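Side-chain contacts in periplasmic binding protein/LacI transcriptional regulator (PDB 5OCP), which binds arabinofuranose in the periplasm, in both its alpha and beta forms, and probably delivers the sugar to an arabinose ABC transporter: residues D253-D256 with A257-G261; D264-K267 with L268-T271. One frame throughout, in Å; residues are numbered along the deposited sequence.

Contact 1 (253-256 with 257-261) is the last two turns and the C-terminal end of helix 248-259; contact 2 (264-267 with 268-271) follows it in series, a loop running into strand 268-270. Their centres lie 13 Å apart, and they touch where Ala254 CB packs on Gln265 OE1 at 3.8 Å. Both belong to the lobe built on the parallel sheet of strands 2-7, 32-37, 59-62, 84-87, 101-104 and 268-270. The helix packs against strand 59-62, and strand 268-270 forms the sheet's edge beside 101-104. The chain thus passes from a helix flanking this sheet to the strand at its edge, in one of the two lobes that hold the sugar between them.

Contact 1: D253-D256 with A257-G261; sequences DAID and AYLKG
With CG1 of Ile255 beside the backbone N (chi1 -73°), which leaves CG2 anti to that N, and CG of Leu259 anti to its carbonyl carbon, these two side chains lie alongside each other one helical turn apart. Ile255 CG2 meets Leu259 CD1 at 3.9 Å, and Leu259 CG also rests near the Ile255 carbonyl oxygen. Asp256 and Lys260 pair by a different geometry: the lysine chain runs extended from CB before bending at its last torsion (chi4 -57°), and its CE comes within 3.2 Å of Asp256 OD2. The ammonium is turned aside, with Lys260 NZ 4.2 Å from Asp256 OD1, too far for a salt bridge, although the opposite charges probably still attract. Beneath these side chains, four i to i+4 backbone bonds hold the last turns of helix 248-259. Ala257 N bonds to Asp253 O, and Lys260 N to Asp256 O at 3.0 Å. The helix then finishes in a Schellman motif: Gly261 takes positive phi (102°), and its N turns back to Tyr258 O at 3.1 Å. At that phi a beta carbon would be pressed against the carbonyl oxygen of Lys260. In the periplasmic binding protein fold this helix flanks the parallel sheet, and Ile255 packs on Ala59 and Ile61 of strand 59-62. The Tyr258 side chain touches Pro83 and Leu100, while Leu259 CD2 lies at its ring edge, in the ring plane. On another side of the helix, Asp253 OD1 forms a salt bridge with Arg29.

Contact 2: D264-K267 with L268-T271; sequences DQAK and LIST
Between Ala266 and Leu268 the backbone bends at Lys267, whose phi/psi of -86/-17° interrupts otherwise extended residues, and then straightens into strand 268-270. No hydrogen bond joins 264-267 to 268-271; the bend instead brings Ala266 and Ile269 together, Ala266 CB meeting Ile269 CD1 at 4.0 Å. The Gln265 side chain crosses that of Ile269 at about a right angle, its NE2 lying 4.1 Å from Ile269 CG1 and equally near CD1. A bend at chi2 (65°) folds the amide of Gln265 back to its own chain, where NE2 donates to Ala266 O at 3.0 Å. The oxygen receives this proton on a lone pair, in the carbonyl plane, and lies within the amide plane of Gln265, a match that should resist rotation of the amide. Thr101 OG1 is a second partner of Ala266 O. With an alanine in place of Gln265 the amide is gone, which would probably leave Ala266 O to rely on Thr101 and open a gap beside Ile269 CG1 and CD1. Strand 268-270 is the edge of the six-stranded parallel sheet in one lobe of the periplasmic binding protein fold; Ile269 bonds through its backbone to Arg102 and Ala104 of strand 101-104, and its side chain packs on Thr101 and Ile103. Before the strand, Lys267 is anchored through NZ to the carbonyl oxygens of Asp96 and Phe99, with a cation-pi contact to the Phe99 ring. Farther along, Ser270 OG bonds to Ala104 O.

Contact 1: D253-D256 with A257-G261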
ATOM      1  N   ASP A 253      12.583   0.396  16.253  1.00 25.56           N
ATOM      2  CA  ASP A 253      13.177  -0.658  17.095  1.00 25.35           C
ATOM      3  C   ASP A 253      14.455  -1.182  16.535  1.00 23.99           C
ATOM      4  O   ASP A 253      15.439  -1.368  17.263  1.00 22.80           O
ATOM      5  CB  ASP A 253      12.239  -1.858  17.229  1.00 28.86           C
ATOM      6  CG  ASP A 253      11.003  -1.566  18.064  1.00 34.08           C
ATOM      7  OD1 ASP A 253      11.035  -0.691  18.948  1.00 40.07           O
ATOM      8  OD2 ASP A 253       9.985  -2.271  17.835  1.00 40.85           O
ATOM      9  N   ALA A 254      14.457  -1.464  15.235  1.00 19.62           N
ATOM     10  CA  ALA A 254      15.646  -1.880  14.558  1.00 20.12           C
ATOM     11  C   ALA A 254      16.735  -0.819  14.620  1.00 19.19           C
ATOM     12  O   ALA A 254      17.903  -1.173  14.902  1.00 21.01           O
ATOM     13  CB  ALA A 254      15.360  -2.212  13.115  1.00 21.32           C
ATOM     14  N   ILE A 255      16.339   0.428  14.439  1.00 20.11           N
ATOM     15  CA  ILE A 255      17.354   1.532  14.539  1.00 21.09           C
ATOM     16  C   ILE A 255      17.902   1.628  15.978  1.00 21.34           C
ATOM     17  O   ILE A 255      19.124   1.611  16.162  1.00 23.90           O
ATOM     18  CB  ILE A 255      16.763   2.814  14.108  1.00 22.34           C
ATOM     19  CG1 ILE A 255      16.597   2.802  12.563  1.00 20.96           C
ATOM     20  CG2 ILE A 255      17.598   4.021  14.571  1.00 21.24           C
ATOM     21  CD1 ILE A 255      15.525   3.742  12.077  1.00 21.86           C
ATOM     22  N   ASP A 256      17.003   1.659  16.950  1.00 23.57           N
ATOM     23  CA  ASP A 256      17.402   1.684  18.391  1.00 23.51           C
ATOM     24  C   ASP A 256      18.387   0.573  18.777  1.00 25.50           C
ATOM     25  O   ASP A 256      19.444   0.824  19.349  1.00 26.75           O
ATOM     26  CB  ASP A 256      16.178   1.754  19.280  1.00 28.49           C
ATOM     27  CG  ASP A 256      16.506   2.221  20.718  1.00 40.88           C
ATOM     28  OD1 ASP A 256      17.173   3.282  20.872  1.00 42.88           O
ATOM     29  OD2 ASP A 256      16.085   1.531  21.696  1.00 43.82           O
ATOM     30  N   ALA A 257      18.098  -0.646  18.374  1.00 24.98           N
ATOM     31  CA  ALA A 257      19.010  -1.755  18.541  1.00 25.01           C
ATOM     32  C   ALA A 257      20.347  -1.612  17.867  1.00 29.58           C
ATOM     33  O   ALA A 257      21.419  -1.919  18.471  1.00 26.56           O
ATOM     34  CB  ALA A 257      18.315  -3.028  18.112  1.00 29.35           C
ATOM     35  N   TYR A 258      20.336  -1.115  16.633  1.00 24.01           N
ATOM     36  CA  TYR A 258      21.579  -0.967  15.910  1.00 24.74           C
ATOM     37  C   TYR A 258      22.492   0.060  16.646  1.00 24.72           C
ATOM     38  O   TYR A 258      23.715  -0.163  16.709  1.00 29.37           O
ATOM     39  CB  TYR A 258      21.301  -0.480  14.493  1.00 27.41           C
ATOM     40  CG  TYR A 258      22.532  -0.116  13.739  1.00 27.02           C
ATOM     41  CD1 TYR A 258      23.257  -1.071  13.095  1.00 33.13           C
ATOM     42  CD2 TYR A 258      23.019   1.198  13.737  1.00 29.51           C
ATOM     43  CE1 TYR A 258      24.396  -0.762  12.416  1.00 34.57           C
ATOM     44  CE2 TYR A 258      24.179   1.517  13.064  1.00 29.55           C
ATOM     45  CZ  TYR A 258      24.860   0.532  12.433  1.00 35.93           C
ATOM     46  OH  TYR A 258      26.002   0.759  11.746  1.00 36.92           O
ATOM     47  N   LEU A 259      21.890   1.135  17.112  1.00 26.71           N
ATOM     48  CA  LEU A 259      22.623   2.259  17.725  1.00 29.13           C
ATOM     49  C   LEU A 259      23.196   1.809  19.083  1.00 34.07           C
ATOM     50  O   LEU A 259      24.371   2.081  19.393  1.00 36.86           O
ATOM     51  CB  LEU A 259      21.713   3.480  17.877  1.00 29.98           C
ATOM     52  CG  LEU A 259      21.238   4.193  16.579  1.00 31.31           C
ATOM     53  CD1 LEU A 259      20.362   5.395  16.891  1.00 32.28           C
ATOM     54  CD2 LEU A 259      22.369   4.612  15.643  1.00 32.49           C
ATOM     55  N   LYS A 260      22.404   1.050  19.824  1.00 31.74           N
ATOM     56  CA  LYS A 260      22.872   0.395  21.044  1.00 35.35           C
ATOM     57  C   LYS A 260      23.908  -0.693  20.858  1.00 37.39           C
ATOM     58  O   LYS A 260      24.445  -1.169  21.861  1.00 44.49           O
ATOM     59  CB  LYS A 260      21.693  -0.148  21.812  1.00 34.87           C
ATOM     60  CG  LYS A 260      20.823   0.948  22.347  1.00 40.26           C
ATOM     61  CD  LYS A 260      19.633   0.398  23.095  1.00 45.96           C
ATOM     62  CE  LYS A 260      18.712   1.528  23.510  1.00 46.72           C
ATOM     63  NZ  LYS A 260      19.437   2.534  24.339  1.00 54.34           N
ATOM     64  N   GLY A 261      24.239  -1.090  19.626  1.00 37.97           N
ATOM     65  CA  GLY A 261      25.345  -2.036  19.380  1.00 38.76           C
ATOM     66  C   GLY A 261      24.961  -3.486  19.091  1.00 43.38           C
ATOM     67  O   GLY A 261      25.850  -4.362  18.988  1.00 45.58           O
TER

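Contact 2: D264-K267 with L268-T271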
ATOM      1  N   ASP A 264      23.036  -8.797  15.592  1.00 46.79           N
ATOM      2  CA  ASP A 264      22.141  -9.774  14.905  1.00 49.75           C
ATOM      3  C   ASP A 264      20.766  -9.184  14.492  1.00 37.52           C
ATOM      4  O   ASP A 264      19.899  -8.946  15.347  1.00 42.03           O
ATOM      5  CB  ASP A 264      21.932 -11.027  15.779  1.00 54.81           C
ATOM      6  CG  ASP A 264      20.875 -12.006  15.195  1.00 61.61           C
ATOM      7  OD1 ASP A 264      20.926 -12.332  13.973  1.00 62.91           O
ATOM      8  OD2 ASP A 264      19.996 -12.429  15.984  1.00 56.49           O
ATOM      9  N   GLN A 265      20.599  -8.946  13.194  1.00 34.56           N
ATOM     10  CA  GLN A 265      19.399  -8.299  12.639  1.00 25.83           C
ATOM     11  C   GLN A 265      18.977  -8.916  11.313  1.00 21.09           C
ATOM     12  O   GLN A 265      19.691  -8.835  10.333  1.00 22.42           O
ATOM     13  CB  GLN A 265      19.659  -6.816  12.396  1.00 28.33           C
ATOM     14  CG  GLN A 265      18.498  -6.069  11.792  1.00 25.66           C
ATOM     15  CD  GLN A 265      17.287  -5.981  12.687  1.00 30.68           C
ATOM     16  OE1 GLN A 265      17.336  -5.414  13.796  1.00 31.59           O
ATOM     17  NE2 GLN A 265      16.145  -6.505  12.193  1.00 26.89           N
ATOM     18  N   ALA A 266      17.791  -9.496  11.295  1.00 19.66           N
ATOM     19  CA  ALA A 266      17.245 -10.020  10.063  1.00 17.13           C
ATOM     20  C   ALA A 266      16.998  -8.911   9.073  1.00 15.62           C
ATOM     21  O   ALA A 266      16.665  -7.813   9.488  1.00 16.91           O
ATOM     22  CB  ALA A 266      15.952 -10.741  10.329  1.00 17.08           C
ATOM     23  N   LYS A 267      17.059  -9.259   7.797  1.00 14.84           N
ATOM     24  CA  LYS A 267      16.964  -8.330   6.685  1.00 15.96           C
ATOM     25  C   LYS A 267      15.538  -8.048   6.280  1.00 14.41           C
ATOM     26  O   LYS A 267      15.278  -7.039   5.620  1.00 15.03           O
ATOM     27  CB  LYS A 267      17.751  -8.805   5.464  1.00 18.02           C
ATOM     28  CG  LYS A 267      19.244  -8.864   5.772  1.00 21.09           C
ATOM     29  CD  LYS A 267      19.791  -7.474   5.874  1.00 20.26           C
ATOM     30  CE  LYS A 267      21.314  -7.471   5.896  1.00 27.75           C
ATOM     31  NZ  LYS A 267      21.862  -6.088   6.122  1.00 23.56           N
ATOM     32  N   LEU A 268      14.620  -8.888   6.695  1.00 13.12           N
ATOM     33  CA  LEU A 268      13.154  -8.639   6.495  1.00 13.97           C
ATOM     34  C   LEU A 268      12.368  -9.044   7.668  1.00 13.40           C
ATOM     35  O   LEU A 268      12.553 -10.183   8.150  1.00 14.21           O
ATOM     36  CB  LEU A 268      12.668  -9.462   5.245  1.00 16.56           C
ATOM     37  CG  LEU A 268      11.173  -9.407   4.928  1.00 17.91           C
ATOM     38  CD1 LEU A 268      10.756  -7.971   4.585  1.00 17.22           C
ATOM     39  CD2 LEU A 268      10.862 -10.334   3.741  1.00 19.22           C
ATOM     40  N   ILE A 269      11.485  -8.147   8.188  1.00 13.46           N
ATOM     41  CA  ILE A 269      10.630  -8.386   9.314  1.00 14.45           C
ATOM     42  C   ILE A 269       9.210  -8.093   8.714  1.00 15.40           C
ATOM     43  O   ILE A 269       8.950  -6.976   8.198  1.00 14.33           O
ATOM     44  CB  ILE A 269      10.886  -7.357  10.414  1.00 16.94           C
ATOM     45  CG1 ILE A 269      12.341  -7.388  10.916  1.00 20.34           C
ATOM     46  CG2 ILE A 269       9.883  -7.513  11.484  1.00 19.39           C
ATOM     47  CD1 ILE A 269      12.713  -8.702  11.428  1.00 22.29           C
ATOM     48  N   SER A 270       8.337  -9.084   8.709  1.00 12.86           N
ATOM     49  CA  SER A 270       7.112  -8.947   7.974  1.00 14.54           C
ATOM     50  C   SER A 270       5.919  -9.534   8.701  1.00 13.87           C
ATOM     51  O   SER A 270       6.007 -10.623   9.230  1.00 13.43           O
ATOM     52  CB  SER A 270       7.329  -9.621   6.630  1.00 16.53           C
ATOM     53  OG  SER A 270       6.169  -9.573   5.789  1.00 17.66           O
ATOM     54  N   THR A 271       4.746  -8.863   8.582  1.00 12.45           N
ATOM     55  CA  THR A 271       3.480  -9.409   9.057  1.00 13.60           C
ATOM     56  C   THR A 271       2.426  -8.870   8.076  1.00 13.51           C
ATOM     57  O   THR A 271       2.596  -7.719   7.627  1.00 14.54           O
ATOM     58  CB  THR A 271       3.084  -8.905  10.472  1.00 15.80           C
ATOM     59  OG1 THR A 271       4.032  -9.406  11.427  1.00 16.59           O
ATOM     60  CG2 THR A 271       1.740  -9.387  10.898  1.00 18.35           C
TER